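CmeC (PDB 4MT4) forms a trimeric outer membrane channel of Campylobacter jejuni that probably exports substrates from the cell in efflux. Local coordinates at residues 35-40 with 158-163; 39-44 with 438-443; 164-169 with 246-251; 253-258 with 378-383. All coordinates share one frame; numbering follows the deposited sequence.

Interaction 1: 35-40 with 158-163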
loop_
_atom_site.group_PDB
_atom_site.type_symbol
_atom_site.label_atom_id
_atom_site.label_comp_id
_atom_site.label_asym_id
_atom_site.label_seq_id
_atom_site.Cartn_x
_atom_site.Cartn_y
_atom_site.Cartn_z
ATOM N N LYS B 35 2.695 26.452 16.929
ATOM C CA LYS B 35 1.761 25.336 16.797
ATOM C C LYS B 35 0.788 25.523 15.635
ATOM O O LYS B 35 0.512 24.585 14.890
ATOM C CB LYS B 35 0.983 25.142 18.102
ATOM C CG LYS B 35 1.844 24.750 19.293
ATOM C CD LYS B 35 2.393 23.341 19.141
ATOM C CE LYS B 35 3.157 22.907 20.383
ATOM N NZ LYS B 35 2.301 22.912 21.603
ATOM N N ASN B 36 0.270 26.738 15.486
ATOM C CA ASN B 36 -0.627 27.061 14.381
ATOM C C ASN B 36 0.074 27.892 13.308
ATOM O O ASN B 36 -0.301 29.034 13.044
ATOM C CB ASN B 36 -1.866 27.799 14.896
ATOM C CG ASN B 36 -1.520 28.931 15.841
ATOM O OD1 ASN B 36 -0.349 29.253 16.041
ATOM N ND2 ASN B 36 -2.541 29.545 16.424
ATOM N N TRP B 37 1.088 27.296 12.688
ATOM C CA TRP B 37 1.943 27.978 11.719
ATOM C C TRP B 37 1.206 28.478 10.475
ATOM O O TRP B 37 1.664 29.407 9.810
ATOM C CB TRP B 37 3.079 27.044 11.293
ATOM C CG TRP B 37 2.608 25.652 11.006
ATOM C CD1 TRP B 37 2.571 24.602 11.878
ATOM C CD2 TRP B 37 2.089 25.158 9.764
ATOM N NE1 TRP B 37 2.068 23.486 11.256
ATOM C CE2 TRP B 37 1.765 23.800 9.956
ATOM C CE3 TRP B 37 1.872 25.730 8.506
ATOM C CZ2 TRP B 37 1.235 23.007 8.942
ATOM C CZ3 TRP B 37 1.344 24.940 7.499
ATOM C CH2 TRP B 37 1.033 23.595 7.723
ATOM N N TRP B 38 0.067 27.867 10.166
ATOM C CA TRP B 38 -0.638 28.161 8.921
ATOM C C TRP B 38 -1.296 29.541 8.914
ATOM O O TRP B 38 -1.652 30.058 7.856
ATOM C CB TRP B 38 -1.690 27.086 8.642
ATOM C CG TRP B 38 -2.734 26.970 9.708
ATOM C CD1 TRP B 38 -3.896 27.677 9.795
ATOM C CD2 TRP B 38 -2.715 26.088 10.838
ATOM N NE1 TRP B 38 -4.601 27.294 10.910
ATOM C CE2 TRP B 38 -3.896 26.320 11.567
ATOM C CE3 TRP B 38 -1.811 25.128 11.303
ATOM C CZ2 TRP B 38 -4.200 25.626 12.737
ATOM C CZ3 TRP B 38 -2.113 24.440 12.464
ATOM C CH2 TRP B 38 -3.298 24.692 13.168
ATOM N N LYS B 39 -1.453 30.135 10.092
ATOM C CA LYS B 39 -2.074 31.451 10.202
ATOM C C LYS B 39 -1.123 32.573 9.786
ATOM O O LYS B 39 -1.532 33.727 9.660
ATOM C CB LYS B 39 -2.568 31.695 11.630
ATOM C CG LYS B 39 -3.742 30.822 12.039
ATOM C CD LYS B 39 -4.329 31.266 13.369
ATOM C CE LYS B 39 -5.575 30.464 13.711
ATOM N NZ LYS B 39 -6.205 30.911 14.984
ATOM N N ASP B 40 0.142 32.229 9.566
ATOM C CA ASP B 40 1.142 33.210 9.154
ATOM C C ASP B 40 1.052 33.507 7.659
ATOM O O ASP B 40 1.809 34.328 7.135
ATOM C CB ASP B 40 2.548 32.728 9.515
ATOM C CG ASP B 40 2.835 32.832 11.000
ATOM O OD1 ASP B 40 2.318 33.773 11.640
ATOM O OD2 ASP B 40 3.576 31.976 11.529
ATOM N N ASN B 158 -1.411 18.654 4.188
ATOM C CA ASN B 158 -2.066 18.266 2.946
ATOM C C ASN B 158 -3.219 19.197 2.600
ATOM O O ASN B 158 -3.437 19.515 1.433
ATOM C CB ASN B 158 -2.569 16.823 3.029
ATOM C CG ASN B 158 -1.444 15.807 2.956
ATOM O OD1 ASN B 158 -0.343 16.114 2.501
ATOM N ND2 ASN B 158 -1.721 14.586 3.400
ATOM N N THR B 159 -3.950 19.635 3.621
ATOM C CA THR B 159 -5.061 20.563 3.438
ATOM C C THR B 159 -4.571 21.926 2.953
ATOM O O THR B 159 -5.156 22.523 2.047
ATOM C CB THR B 159 -5.860 20.745 4.742
ATOM O OG1 THR B 159 -6.450 19.495 5.122
ATOM C CG2 THR B 159 -6.957 21.782 4.563
ATOM N N VAL B 160 -3.490 22.410 3.560
ATOM C CA VAL B 160 -2.913 23.700 3.190
ATOM C C VAL B 160 -2.372 23.680 1.764
ATOM O O VAL B 160 -2.615 24.600 0.981
ATOM C CB VAL B 160 -1.775 24.108 4.154
ATOM C CG1 VAL B 160 -1.056 25.349 3.649
ATOM C CG2 VAL B 160 -2.320 24.334 5.555
ATOM N N GLN B 161 -1.641 22.621 1.432
ATOM C CA GLN B 161 -1.028 22.497 0.115
ATOM C C GLN B 161 -2.061 22.215 -0.974
ATOM O O GLN B 161 -1.848 22.548 -2.139
ATOM C CB GLN B 161 0.042 21.401 0.125
ATOM C CG GLN B 161 1.302 21.768 0.901
ATOM C CD GLN B 161 2.397 20.727 0.773
ATOM O OE1 GLN B 161 2.128 19.558 0.498
ATOM N NE2 GLN B 161 3.643 21.149 0.966
ATOM N N THR B 162 -3.179 21.603 -0.595
ATOM C CA THR B 162 -4.278 21.377 -1.529
ATOM C C THR B 162 -5.001 22.693 -1.798
ATOM O O THR B 162 -5.416 22.971 -2.925
ATOM C CB THR B 162 -5.280 20.333 -0.995
ATOM O OG1 THR B 162 -4.620 19.070 -0.856
ATOM C CG2 THR B 162 -6.463 20.177 -1.942
ATOM N N TYR B 163 -5.138 23.502 -0.751
ATOM C CA TYR B 163 -5.737 24.826 -0.870
ATOM C C TYR B 163 -4.955 25.692 -1.850
ATOM O O TYR B 163 -5.533 26.323 -2.733
ATOM C CB TYR B 163 -5.802 25.512 0.498
ATOM C CG TYR B 163 -6.157 26.985 0.444
ATOM C CD1 TYR B 163 -7.479 27.398 0.347
ATOM C CD2 TYR B 163 -5.169 27.961 0.497
ATOM C CE1 TYR B 163 -7.809 28.741 0.301
ATOM C CE2 TYR B 163 -5.487 29.307 0.450
ATOM C CZ TYR B 163 -6.809 29.691 0.352
ATOM O OH TYR B 163 -7.134 31.026 0.307
#

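Interaction 2: 39-44 with 438-443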
loop_
_atom_site.group_PDB
_atom_site.type_symbol
_atom_site.label_atom_id
_atom_site.label_comp_id
_atom_site.label_asym_id
_atom_site.label_seq_id
_atom_site.Cartn_x
_atom_site.Cartn_y
_atom_site.Cartn_z
ATOM N N LYS B 39 -1.453 30.135 10.092
ATOM C CA LYS B 39 -2.074 31.451 10.202
ATOM C C LYS B 39 -1.123 32.573 9.786
ATOM O O LYS B 39 -1.532 33.727 9.660
ATOM C CB LYS B 39 -2.568 31.695 11.630
ATOM C CG LYS B 39 -3.742 30.822 12.039
ATOM C CD LYS B 39 -4.329 31.266 13.369
ATOM C CE LYS B 39 -5.575 30.464 13.711
ATOM N NZ LYS B 39 -6.205 30.911 14.984
ATOM N N ASP B 40 0.142 32.229 9.566
ATOM C CA ASP B 40 1.142 33.210 9.154
ATOM C C ASP B 40 1.052 33.507 7.659
ATOM O O ASP B 40 1.809 34.328 7.135
ATOM C CB ASP B 40 2.548 32.728 9.515
ATOM C CG ASP B 40 2.835 32.832 11.000
ATOM O OD1 ASP B 40 2.318 33.773 11.640
ATOM O OD2 ASP B 40 3.576 31.976 11.529
ATOM N N PHE B 41 0.127 32.840 6.978
ATOM C CA PHE B 41 -0.136 33.121 5.572
ATOM C C PHE B 41 -1.105 34.290 5.440
ATOM O O PHE B 41 -1.349 34.784 4.338
ATOM C CB PHE B 41 -0.699 31.888 4.865
ATOM C CG PHE B 41 0.328 30.829 4.584
ATOM C CD1 PHE B 41 1.265 31.004 3.578
ATOM C CD2 PHE B 41 0.349 29.653 5.315
ATOM C CE1 PHE B 41 2.209 30.030 3.314
ATOM C CE2 PHE B 41 1.291 28.675 5.055
ATOM C CZ PHE B 41 2.222 28.864 4.054
ATOM N N ASP B 42 -1.649 34.720 6.576
ATOM C CA ASP B 42 -2.584 35.840 6.644
ATOM C C ASP B 42 -3.786 35.615 5.727
ATOM O O ASP B 42 -4.257 36.537 5.060
ATOM C CB ASP B 42 -1.872 37.149 6.289
ATOM C CG ASP B 42 -0.527 37.289 6.984
ATOM O OD1 ASP B 42 -0.407 36.857 8.151
ATOM O OD2 ASP B 42 0.412 37.825 6.359
ATOM N N ASP B 43 -4.273 34.379 5.704
ATOM C CA ASP B 43 -5.405 33.998 4.868
ATOM C C ASP B 43 -6.534 33.445 5.735
ATOM O O ASP B 43 -6.427 32.348 6.282
ATOM C CB ASP B 43 -4.970 32.966 3.824
ATOM C CG ASP B 43 -5.998 32.771 2.719
ATOM O OD1 ASP B 43 -7.195 33.043 2.945
ATOM O OD2 ASP B 43 -5.601 32.335 1.617
ATOM N N GLU B 44 -7.617 34.205 5.854
ATOM C CA GLU B 44 -8.737 33.796 6.691
ATOM C C GLU B 44 -9.480 32.618 6.070
ATOM O O GLU B 44 -10.049 31.790 6.781
ATOM C CB GLU B 44 -9.696 34.966 6.925
ATOM C CG GLU B 44 -10.516 34.833 8.200
ATOM C CD GLU B 44 -9.646 34.778 9.442
ATOM O OE1 GLU B 44 -9.616 33.717 10.102
ATOM O OE2 GLU B 44 -8.992 35.794 9.758
ATOM N N SER B 438 6.340 25.127 -0.569
ATOM C CA SER B 438 7.720 24.876 -0.170
ATOM C C SER B 438 7.914 25.291 1.282
ATOM O O SER B 438 8.713 24.697 2.006
ATOM C CB SER B 438 8.702 25.623 -1.075
ATOM O OG SER B 438 8.706 27.012 -0.793
ATOM N N ILE B 439 7.177 26.316 1.698
ATOM C CA ILE B 439 7.193 26.761 3.086
ATOM C C ILE B 439 6.638 25.666 3.987
ATOM O O ILE B 439 7.200 25.361 5.037
ATOM C CB ILE B 439 6.369 28.049 3.286
ATOM C CG1 ILE B 439 6.887 29.166 2.379
ATOM C CG2 ILE B 439 6.410 28.489 4.738
ATOM C CD1 ILE B 439 8.317 29.564 2.659
ATOM N N VAL B 440 5.529 25.075 3.557
ATOM C CA VAL B 440 4.866 24.014 4.304
ATOM C C VAL B 440 5.760 22.784 4.450
ATOM O O VAL B 440 5.826 22.181 5.522
ATOM C CB VAL B 440 3.542 23.604 3.625
ATOM C CG1 VAL B 440 2.850 22.503 4.414
ATOM C CG2 VAL B 440 2.630 24.811 3.481
ATOM N N ASP B 441 6.449 22.423 3.370
ATOM C CA ASP B 441 7.339 21.266 3.374
ATOM C C ASP B 441 8.436 21.406 4.425
ATOM O O ASP B 441 8.786 20.438 5.098
ATOM C CB ASP B 441 7.961 21.060 1.990
ATOM C CG ASP B 441 6.979 20.471 0.993
ATOM O OD1 ASP B 441 6.069 19.731 1.422
ATOM O OD2 ASP B 441 7.118 20.745 -0.219
ATOM N N VAL B 442 8.972 22.615 4.561
ATOM C CA VAL B 442 9.976 22.901 5.580
ATOM C C VAL B 442 9.372 22.767 6.972
ATOM O O VAL B 442 9.939 22.109 7.844
ATOM C CB VAL B 442 10.567 24.318 5.419
ATOM C CG1 VAL B 442 11.494 24.642 6.583
ATOM C CG2 VAL B 442 11.299 24.442 4.096
ATOM N N ILE B 443 8.219 23.397 7.169
ATOM C CA ILE B 443 7.498 23.311 8.434
ATOM C C ILE B 443 7.158 21.860 8.774
ATOM O O ILE B 443 7.317 21.427 9.916
ATOM C CB ILE B 443 6.199 24.148 8.398
ATOM C CG1 ILE B 443 6.526 25.628 8.175
ATOM C CG2 ILE B 443 5.407 23.963 9.684
ATOM C CD1 ILE B 443 5.304 26.516 8.042
#

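Interaction 3: 164-169 with 246-251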
loop_
_atom_site.group_PDB
_atom_site.type_symbol
_atom_site.label_atom_id
_atom_site.label_comp_id
_atom_site.label_asym_id
_atom_site.label_seq_id
_atom_site.Cartn_x
_atom_site.Cartn_y
_atom_site.Cartn_z
ATOM N N PHE B 164 -3.636 25.706 -1.686
ATOM C CA PHE B 164 -2.758 26.515 -2.522
ATOM C C PHE B 164 -2.718 26.013 -3.963
ATOM O O PHE B 164 -2.602 26.804 -4.899
ATOM C CB PHE B 164 -1.347 26.542 -1.934
ATOM C CG PHE B 164 -1.170 27.552 -0.835
ATOM C CD1 PHE B 164 -1.779 28.793 -0.918
ATOM C CD2 PHE B 164 -0.408 27.258 0.284
ATOM C CE1 PHE B 164 -1.625 29.727 0.089
ATOM C CE2 PHE B 164 -0.250 28.188 1.297
ATOM C CZ PHE B 164 -0.860 29.425 1.199
ATOM N N ASN B 165 -2.812 24.698 -4.136
ATOM C CA ASN B 165 -2.907 24.114 -5.469
ATOM C C ASN B 165 -4.233 24.478 -6.125
ATOM O O ASN B 165 -4.321 24.602 -7.349
ATOM C CB ASN B 165 -2.751 22.594 -5.412
ATOM C CG ASN B 165 -1.318 22.160 -5.179
ATOM O OD1 ASN B 165 -0.378 22.901 -5.468
ATOM N ND2 ASN B 165 -1.144 20.950 -4.660
ATOM N N LEU B 166 -5.262 24.650 -5.302
ATOM C CA LEU B 166 -6.574 25.055 -5.789
ATOM C C LEU B 166 -6.562 26.516 -6.230
ATOM O O LEU B 166 -7.090 26.856 -7.290
ATOM C CB LEU B 166 -7.638 24.842 -4.714
ATOM C CG LEU B 166 -9.035 25.353 -5.071
ATOM C CD1 LEU B 166 -9.571 24.638 -6.306
ATOM C CD2 LEU B 166 -9.990 25.198 -3.898
ATOM N N VAL B 167 -5.961 27.374 -5.409
ATOM C CA VAL B 167 -5.834 28.791 -5.735
ATOM C C VAL B 167 -4.986 28.964 -6.990
ATOM O O VAL B 167 -5.259 29.822 -7.828
ATOM C CB VAL B 167 -5.206 29.593 -4.575
ATOM C CG1 VAL B 167 -5.129 31.065 -4.930
ATOM C CG2 VAL B 167 -6.009 29.398 -3.299
ATOM N N ASN B 168 -3.954 28.135 -7.105
ATOM C CA ASN B 168 -3.108 28.104 -8.289
ATOM C C ASN B 168 -3.935 27.736 -9.516
ATOM O O ASN B 168 -3.745 28.288 -10.600
ATOM C CB ASN B 168 -1.967 27.105 -8.095
ATOM C CG ASN B 168 -0.856 27.266 -9.115
ATOM O OD1 ASN B 168 0.171 26.594 -9.031
ATOM N ND2 ASN B 168 -1.045 28.165 -10.073
ATOM N N ALA B 169 -4.859 26.802 -9.329
ATOM C CA ALA B 169 -5.722 26.345 -10.408
ATOM C C ALA B 169 -6.734 27.418 -10.798
ATOM O O ALA B 169 -7.068 27.567 -11.971
ATOM C CB ALA B 169 -6.432 25.066 -10.008
ATOM N N LYS B 246 -21.027 22.972 -4.025
ATOM C CA LYS B 246 -20.384 24.205 -3.576
ATOM C C LYS B 246 -18.948 24.365 -4.075
ATOM O O LYS B 246 -18.322 23.410 -4.533
ATOM C CB LYS B 246 -20.401 24.286 -2.050
ATOM C CG LYS B 246 -21.773 24.550 -1.462
ATOM C CD LYS B 246 -21.663 25.129 -0.064
ATOM C CE LYS B 246 -23.007 25.638 0.427
ATOM N NZ LYS B 246 -22.847 26.694 1.464
ATOM N N ASN B 247 -18.439 25.591 -3.982
ATOM C CA ASN B 247 -17.063 25.893 -4.358
ATOM C C ASN B 247 -16.251 26.356 -3.153
ATOM O O ASN B 247 -16.644 26.133 -2.008
ATOM C CB ASN B 247 -17.023 26.955 -5.458
ATOM C CG ASN B 247 -17.794 26.542 -6.696
ATOM O OD1 ASN B 247 -17.296 25.782 -7.527
ATOM N ND2 ASN B 247 -19.015 27.047 -6.828
ATOM N N GLN B 248 -15.121 27.007 -3.410
ATOM C CA GLN B 248 -14.237 27.437 -2.333
ATOM C C GLN B 248 -13.775 28.879 -2.505
ATOM O O GLN B 248 -13.098 29.215 -3.478
ATOM C CB GLN B 248 -13.021 26.511 -2.245
ATOM C CG GLN B 248 -12.003 26.924 -1.194
ATOM C CD GLN B 248 -12.546 26.833 0.219
ATOM O OE1 GLN B 248 -13.271 25.898 0.558
ATOM N NE2 GLN B 248 -12.200 27.810 1.049
ATOM N N SER B 249 -14.153 29.731 -1.555
ATOM C CA SER B 249 -13.654 31.099 -1.508
ATOM C C SER B 249 -12.176 31.077 -1.138
ATOM O O SER B 249 -11.751 30.253 -0.329
ATOM C CB SER B 249 -14.445 31.936 -0.501
ATOM O OG SER B 249 -15.823 31.973 -0.829
ATOM N N TYR B 250 -11.391 31.975 -1.723
ATOM C CA TYR B 250 -9.949 31.953 -1.502
ATOM C C TYR B 250 -9.309 33.339 -1.541
ATOM O O TYR B 250 -9.981 34.348 -1.755
ATOM C CB TYR B 250 -9.277 31.047 -2.538
ATOM C CG TYR B 250 -9.401 31.541 -3.962
ATOM C CD1 TYR B 250 -10.526 31.251 -4.723
ATOM C CD2 TYR B 250 -8.393 32.296 -4.546
ATOM C CE1 TYR B 250 -10.642 31.701 -6.025
ATOM C CE2 TYR B 250 -8.498 32.749 -5.844
ATOM C CZ TYR B 250 -9.625 32.450 -6.579
ATOM O OH TYR B 250 -9.736 32.900 -7.876
ATOM N N GLN B 251 -7.997 33.365 -1.330
ATOM C CA GLN B 251 -7.229 34.603 -1.313
ATOM C C GLN B 251 -5.868 34.389 -1.966
ATOM O O GLN B 251 -5.178 33.414 -1.666
ATOM C CB GLN B 251 -7.057 35.104 0.121
ATOM C CG GLN B 251 -5.988 36.169 0.293
ATOM C CD GLN B 251 -5.772 36.545 1.746
ATOM O OE1 GLN B 251 -6.723 36.829 2.472
ATOM N NE2 GLN B 251 -4.516 36.539 2.179
#

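Interaction 4: 253-258 with 378-383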
loop_
_atom_site.group_PDB
_atom_site.type_symbol
_atom_site.label_atom_id
_atom_site.label_comp_id
_atom_site.label_asym_id
_atom_site.label_seq_id
_atom_site.Cartn_x
_atom_site.Cartn_y
_atom_site.Cartn_z
ATOM N N PHE B 253 -2.050 34.430 -2.825
ATOM C CA PHE B 253 -0.839 34.419 -2.016
ATOM C C PHE B 253 0.099 35.554 -2.408
ATOM O O PHE B 253 0.492 35.676 -3.568
ATOM C CB PHE B 253 -0.116 33.076 -2.149
ATOM C CG PHE B 253 1.221 33.034 -1.461
ATOM C CD1 PHE B 253 1.303 32.828 -0.094
ATOM C CD2 PHE B 253 2.397 33.193 -2.180
ATOM C CE1 PHE B 253 2.529 32.786 0.543
ATOM C CE2 PHE B 253 3.625 33.154 -1.546
ATOM C CZ PHE B 253 3.690 32.949 -0.183
ATOM N N ASN B 254 0.454 36.381 -1.431
ATOM C CA ASN B 254 1.418 37.452 -1.647
ATOM C C ASN B 254 2.730 37.182 -0.920
ATOM O O ASN B 254 2.737 36.757 0.235
ATOM C CB ASN B 254 0.836 38.795 -1.205
ATOM C CG ASN B 254 0.200 39.559 -2.352
ATOM O OD1 ASN B 254 0.102 39.055 -3.471
ATOM N ND2 ASN B 254 -0.236 40.782 -2.078
ATOM N N LEU B 255 3.838 37.433 -1.610
ATOM C CA LEU B 255 5.161 37.099 -1.096
ATOM C C LEU B 255 5.507 37.896 0.159
ATOM O O LEU B 255 5.637 39.121 0.121
ATOM C CB LEU B 255 6.223 37.330 -2.179
ATOM C CG LEU B 255 7.651 36.819 -1.945
ATOM C CD1 LEU B 255 8.523 37.847 -1.229
ATOM C CD2 LEU B 255 7.644 35.490 -1.202
ATOM N N LYS B 256 5.644 37.182 1.270
ATOM C CA LYS B 256 6.156 37.756 2.506
ATOM C C LYS B 256 7.303 36.891 3.007
ATOM O O LYS B 256 7.662 35.901 2.369
ATOM C CB LYS B 256 5.055 37.859 3.565
ATOM C CG LYS B 256 4.371 36.538 3.881
ATOM C CD LYS B 256 3.349 36.683 5.001
ATOM C CE LYS B 256 4.019 37.008 6.326
ATOM N NZ LYS B 256 3.042 37.043 7.449
ATOM N N GLU B 257 7.879 37.262 4.147
ATOM C CA GLU B 257 8.924 36.451 4.760
ATOM C C GLU B 257 8.374 35.661 5.941
ATOM O O GLU B 257 7.620 36.190 6.757
ATOM C CB GLU B 257 10.101 37.320 5.207
ATOM C CG GLU B 257 11.155 36.566 6.008
ATOM C CD GLU B 257 11.816 35.449 5.217
ATOM O OE1 GLU B 257 11.776 35.487 3.968
ATOM O OE2 GLU B 257 12.382 34.532 5.848
ATOM N N PHE B 258 8.752 34.389 6.021
ATOM C CA PHE B 258 8.256 33.503 7.068
ATOM C C PHE B 258 9.358 33.117 8.052
ATOM O O PHE B 258 10.496 32.864 7.658
ATOM C CB PHE B 258 7.647 32.242 6.449
ATOM C CG PHE B 258 6.488 32.515 5.531
ATOM C CD1 PHE B 258 6.694 32.800 4.192
ATOM C CD2 PHE B 258 5.189 32.480 6.011
ATOM C CE1 PHE B 258 5.630 33.049 3.350
ATOM C CE2 PHE B 258 4.120 32.728 5.175
ATOM C CZ PHE B 258 4.339 33.012 3.842
ATOM N N THR B 378 15.687 27.730 -3.312
ATOM C CA THR B 378 15.832 27.680 -4.763
ATOM C C THR B 378 14.582 28.218 -5.448
ATOM O O THR B 378 14.668 28.973 -6.418
ATOM C CB THR B 378 16.112 26.251 -5.261
ATOM O OG1 THR B 378 17.309 25.755 -4.651
ATOM C CG2 THR B 378 16.282 26.237 -6.775
ATOM N N ILE B 379 13.418 27.830 -4.934
ATOM C CA ILE B 379 12.148 28.304 -5.467
ATOM C C ILE B 379 11.982 29.795 -5.162
ATOM O O ILE B 379 11.307 30.522 -5.896
ATOM C CB ILE B 379 10.961 27.494 -4.895
ATOM C CG1 ILE B 379 11.083 26.020 -5.285
ATOM C CG2 ILE B 379 9.640 28.026 -5.411
ATOM C CD1 ILE B 379 10.058 25.126 -4.627
ATOM N N ARG B 380 12.625 30.252 -4.091
ATOM C CA ARG B 380 12.635 31.672 -3.756
ATOM C C ARG B 380 13.298 32.477 -4.872
ATOM O O ARG B 380 12.851 33.573 -5.213
ATOM C CB ARG B 380 13.359 31.913 -2.429
ATOM C CG ARG B 380 13.437 33.374 -2.021
ATOM C CD ARG B 380 12.054 33.998 -1.924
ATOM N NE ARG B 380 12.121 35.406 -1.548
ATOM C CZ ARG B 380 12.265 36.403 -2.416
ATOM N NH1 ARG B 380 12.358 36.149 -3.714
ATOM N NH2 ARG B 380 12.316 37.656 -1.985
ATOM N N LEU B 381 14.364 31.920 -5.440
ATOM C CA LEU B 381 15.033 32.532 -6.580
ATOM C C LEU B 381 14.131 32.488 -7.807
ATOM O O LEU B 381 14.049 33.455 -8.564
ATOM C CB LEU B 381 16.357 31.826 -6.876
ATOM C CG LEU B 381 17.433 31.889 -5.792
ATOM C CD1 LEU B 381 18.665 31.103 -6.218
ATOM C CD2 LEU B 381 17.796 33.332 -5.481
ATOM N N GLN B 382 13.455 31.355 -7.987
ATOM C CA GLN B 382 12.539 31.163 -9.107
ATOM C C GLN B 382 11.397 32.172 -9.083
ATOM O O GLN B 382 10.864 32.537 -10.130
ATOM C CB GLN B 382 11.970 29.744 -9.098
ATOM C CG GLN B 382 12.980 28.660 -9.431
ATOM C CD GLN B 382 12.346 27.286 -9.525
ATOM O OE1 GLN B 382 12.542 26.566 -10.502
ATOM N NE2 GLN B 382 11.584 26.915 -8.503
ATOM N N TYR B 383 11.021 32.613 -7.886
ATOM C CA TYR B 383 9.956 33.598 -7.729
ATOM C C TYR B 383 10.325 34.900 -8.431
ATOM O O TYR B 383 9.520 35.470 -9.167
ATOM C CB TYR B 383 9.677 33.858 -6.248
ATOM C CG TYR B 383 8.345 34.521 -5.977
ATOM C CD1 TYR B 383 8.186 35.895 -6.118
ATOM C CD2 TYR B 383 7.248 33.773 -5.575
ATOM C CE1 TYR B 383 6.968 36.503 -5.869
ATOM C CE2 TYR B 383 6.028 34.372 -5.322
ATOM C CZ TYR B 383 5.893 35.736 -5.470
ATOM O OH TYR B 383 4.678 36.334 -5.220
#

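Interaction 1: 35-40 with 158-163
The 3-10 turn at residues 37-40 comes nearest to helix 129-195 where W38 faces V160, their CA atoms 7.6 Å apart, and no hydrogen bond joins the two segments. One methyl group does the work. V160 CG2 lies 4.1 Å from W37 CH2, meeting that indole obliquely at its six-membered ring. The same methyl rests 4.2 Å from W38 CB, so W38 offers the root of its side chain while its indole leads off. That indole backs its neighbour: W38 CE3 sits over the centre of the W37 ring, 4.0 Å above its plane, which limits how the first tryptophan can tilt. V440 of helix 411-445 also touches both W37 and V160, while W38 continues onto V50 of helix 44-56. All three touching residues are buried. This is loop-to-helix packing part-way along the long helices, consistent with the equatorial domain of outer membrane factors, where the N-terminal region lies against the helical barrel.

Interaction 2: 39-44 with 438-443
F41 makes a purely apolar, buried contact with helix 411-445, reaching it from the last residue of a 3-10 turn that leads into helix 44-56. The backbones stay well apart, with 10.0 Å between F41 CA and I439 CA, and the ring spans the gap. Its far atom does the touching: F41 CZ lies 4.1 Å from V440 CG2 and 4.3 Å from I439 CG2, so that two methyls on successive residues of the helix receive one ring corner. The F41 side chain crosses that of V440 at about a right angle. With CG beside the backbone N (chi1 -75°), the phenyl group is carried toward the helix although the bond leaving its CA is not aimed there. F164 packs edge-to-face with the same ring and F258 meets it with inclined planes, so aromatic neighbours from two further parts of the chain also limit its position. Just beyond, D43 is the N-cap of helix 44-56. With no hydrogen bond or charge pair between the segments, the contact rests on dispersion and burial of apolar surface, while D42, just after the turn, pairs with K256.

Interaction 3: 164-169 with 246-251
Apolar packing carries this contact, and its main pair is V167 of helix 129-195 against Y250 of the extended chain that follows helix 240-245. Both methyls of the valine are used. V167 CG1 lies 3.5 Å from Y250 CD2, approaching the ring obliquely, while V167 CG2 lies 3.7 Å from Y250 CB, so the valine straddles the root of the tyrosine and one side of its ring. Y250 holds CG between its backbone N and carbonyl carbon (chi1 65°), which lays the ring across V167, and Y170, about one turn further along the same helix from V167, stacks on that ring. On the preceding residue, L166 CD2 packs against the aliphatic part of Q248, 3.7 Å from Q248 CB.

The polar groups work along the linking segment and not across the contact. Q248 bends at chi2 (65°), turning its amide back so that Q248 NE2 donates to S249 O at 2.8 Å; the donor lies in the carbonyl plane, though the N-H...acceptor angle is only 139°. Q251 sends its amide to the carbonyl O of D42, and its backbone N bonds to Y163 OH. At the other end, the carbonyl O of K246 accepts from R370 of a second subunit. The arrangement is that of an irregular linker running across helix 129-195 and reaching a neighbouring subunit of the outer membrane factor trimer.

Interaction 4: 253-258 with 378-383
L255 meets two flat groups of helix 339-405 on adjoining sides, the ring of Y383 and the guanidinium of R380, and presents a different part of its side chain to each. Toward the tyrosine it comes over the face: L255 CG stands 4.2 Å from the ring centroid, 18° off the normal, in a CH-pi contact offset toward the rim. L255 CB meets the phenolic end of the same ring, 3.6 Å from Y383 OH, as the two side chains slide past each other in opposite directions. Within the trimeric channel, this joins the segment after helix 240-245 to a long helix on which T378 and I379 pack against L223 of a third subunit. Against R380 the leucine crosses at about a right angle, with L255 CD1 over one face of the guanidinium and 3.9 Å from R380 NH2. A bend at chi2 (57°) brings the arginine's end to that methyl. The charge itself is directed to D384 through a salt bridge from R380 NH1, and Y435 of helix 411-445 touches both L255 and R380.

In the fold
Interactions 1 and 2 are the core pair: their centres lie about 5 Å apart, they share K39 and D40, and both are built from buried apolar side chains. Interactions 3 and 4 are only partly buried and use the chain after helix 240-245, which runs over helix 129-195 in one and helix 339-405 in the other; both lie near neighbouring subunits. Helix 129-195 serves interactions 1 and 3. Apolar contact dominates all four, but interaction 4 adds a ring face and a guanidinium. Polar bonds join the contacts to one another: K256 reaches D40 and D42, and Q161 bonds to D441.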